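PDB 2V1L: DUF2787 domain-containing protein from Vibrio cholerae, which is of unknown function but is encoded on a pathogenicity island and structurally resembles human p32. Local coordinates for residues A119-L122 against Y123-E127. Numbering follows the deposited sequence.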
loop_
_atom_site.group_PDB
_atom_site.type_symbol
_atom_site.label_atom_id
_atom_site.label_comp_id
_atom_site.label_asym_id
_atom_site.label_seq_id
_atom_site.Cartn_x
_atom_site.Cartn_y
_atom_site.Cartn_z
ATOM N N ALA A 119 10.361 5.207 -9.711
ATOM C CA ALA A 119 9.844 4.572 -8.506
ATOM C C ALA A 119 9.521 5.596 -7.432
ATOM O O ALA A 119 8.462 5.529 -6.797
ATOM C CB ALA A 119 10.836 3.539 -7.954
ATOM N N ARG A 120 10.440 6.536 -7.242
ATOM C CA ARG A 120 10.358 7.498 -6.153
ATOM C C ARG A 120 9.149 8.426 -6.339
ATOM O O ARG A 120 8.336 8.554 -5.428
ATOM C CB ARG A 120 11.674 8.288 -6.038
ATOM C CG ARG A 120 11.746 9.200 -4.839
ATOM C CD ARG A 120 13.023 10.026 -4.844
ATOM N NE ARG A 120 13.217 10.668 -3.543
ATOM C CZ ARG A 120 12.877 11.917 -3.266
ATOM N NH1 ARG A 120 12.339 12.686 -4.204
ATOM N NH2 ARG A 120 13.082 12.399 -2.049
ATOM N N GLU A 121 9.026 9.020 -7.527
ATOM C CA GLU A 121 7.956 9.966 -7.854
ATOM C C GLU A 121 6.590 9.276 -7.869
ATOM O O GLU A 121 5.607 9.790 -7.323
ATOM C CB GLU A 121 8.233 10.633 -9.202
ATOM C CG GLU A 121 7.115 11.603 -9.693
ATOM C CD GLU A 121 7.098 12.969 -8.958
ATOM O OE1 GLU A 121 8.152 13.365 -8.392
ATOM O OE2 GLU A 121 6.027 13.637 -8.944
ATOM N N LEU A 122 6.550 8.083 -8.466
ATOM C CA LEU A 122 5.349 7.283 -8.477
ATOM C C LEU A 122 4.904 6.980 -7.031
ATOM O O LEU A 122 3.734 7.107 -6.696
ATOM C CB LEU A 122 5.656 6.005 -9.241
ATOM C CG LEU A 122 4.639 5.028 -9.739
ATOM C CD1 LEU A 122 3.753 5.659 -10.810
ATOM C CD2 LEU A 122 5.430 3.832 -10.298
ATOM N N TYR A 123 5.833 6.562 -6.180
ATOM C CA TYR A 123 5.485 6.226 -4.796
ATOM C C TYR A 123 4.970 7.459 -3.999
ATOM O O TYR A 123 3.987 7.390 -3.246
ATOM C CB TYR A 123 6.660 5.596 -4.047
ATOM C CG TYR A 123 6.225 5.321 -2.629
ATOM C CD1 TYR A 123 5.486 4.190 -2.332
ATOM C CD2 TYR A 123 6.435 6.264 -1.610
ATOM C CE1 TYR A 123 5.002 3.973 -1.037
ATOM C CE2 TYR A 123 5.976 6.025 -0.319
ATOM C CZ TYR A 123 5.255 4.899 -0.067
ATOM O OH TYR A 123 4.762 4.657 1.193
ATOM N N GLN A 124 5.636 8.591 -4.178
ATOM C CA GLN A 124 5.269 9.800 -3.453
ATOM C C GLN A 124 3.878 10.278 -3.821
ATOM O O GLN A 124 3.147 10.725 -2.961
ATOM C CB GLN A 124 6.269 10.921 -3.762
ATOM C CG GLN A 124 7.614 10.709 -3.073
ATOM C CD GLN A 124 8.546 11.834 -3.419
ATOM O OE1 GLN A 124 8.525 12.347 -4.549
ATOM N NE2 GLN A 124 9.337 12.265 -2.441
ATOM N N LEU A 125 3.562 10.220 -5.100
ATOM C CA LEU A 125 2.234 10.545 -5.572
ATOM C C LEU A 125 1.206 9.562 -5.091
ATOM O O LEU A 125 0.182 9.975 -4.603
ATOM C CB LEU A 125 2.183 10.655 -7.100
ATOM C CG LEU A 125 2.913 11.858 -7.681
ATOM C CD1 LEU A 125 3.339 11.547 -9.136
ATOM C CD2 LEU A 125 2.059 13.112 -7.655
ATOM N N TRP A 126 1.464 8.262 -5.265
ATOM C CA TRP A 126 0.565 7.233 -4.737
ATOM C C TRP A 126 0.272 7.452 -3.240
ATOM O O TRP A 126 -0.901 7.378 -2.800
ATOM C CB TRP A 126 1.153 5.809 -4.903
ATOM C CG TRP A 126 0.225 4.833 -4.272
ATOM C CD1 TRP A 126 -0.911 4.339 -4.821
ATOM C CD2 TRP A 126 0.281 4.333 -2.926
ATOM N NE1 TRP A 126 -1.552 3.525 -3.918
ATOM C CE2 TRP A 126 -0.840 3.504 -2.747
ATOM C CE3 TRP A 126 1.187 4.476 -1.872
ATOM C CZ2 TRP A 126 -1.081 2.822 -1.555
ATOM C CZ3 TRP A 126 0.934 3.818 -0.668
ATOM C CH2 TRP A 126 -0.192 3.001 -0.526
ATOM N N GLU A 127 1.324 7.668 -2.453
ATOM C CA GLU A 127 1.165 7.748 -0.992
ATOM C C GLU A 127 0.415 8.995 -0.511
ATOM O O GLU A 127 -0.341 8.917 0.438
ATOM C CB GLU A 127 2.523 7.688 -0.291
ATOM C CG GLU A 127 2.431 7.475 1.238
ATOM C CD GLU A 127 3.715 7.898 1.955
ATOM O OE1 GLU A 127 4.486 7.018 2.400
ATOM O OE2 GLU A 127 3.955 9.118 2.055
#
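Two successive turns of the amphipathic helix 117-135, which lies against the antiparallel sheet, illustrate how i to i+4 spacing joins backbone bonding to side-chain contact. Four amide-to-carbonyl bonds link the turns, from Tyr-123 N to Ala-119 O (2.9 Å) through to Trp-126 N to Leu-122 O. On the outer side, Gln-124 NE2 lies over one face of the Arg-120 guanidinium, displaced toward its rim and 3.5 Å from Arg-120 NH1, with amide and guanidinium planes 59° apart. Gln-124 chi1 of -74° sets CG beside its own backbone N, and the chain then runs extended back along the helix to Arg-120. Next to this pair, Glu-121 bends at chi2, bringing OE2 within 3.4 Å of Leu-125 CD1, a carboxylate against a methyl. The inner side is mostly aromatic, where Tyr-123 meets Phe-96 edge-to-face and Trp-126 packs on Ile-77 of strand 72-82. Within 123-127 the same spacing serves buried Glu-127, whose OE2 bonds to Ser-14 OG, while Tyr-123 OH donates to Glu-127 OE1 at 2.7 Å, reaching it on the anti side and 28° out of the carboxylate plane.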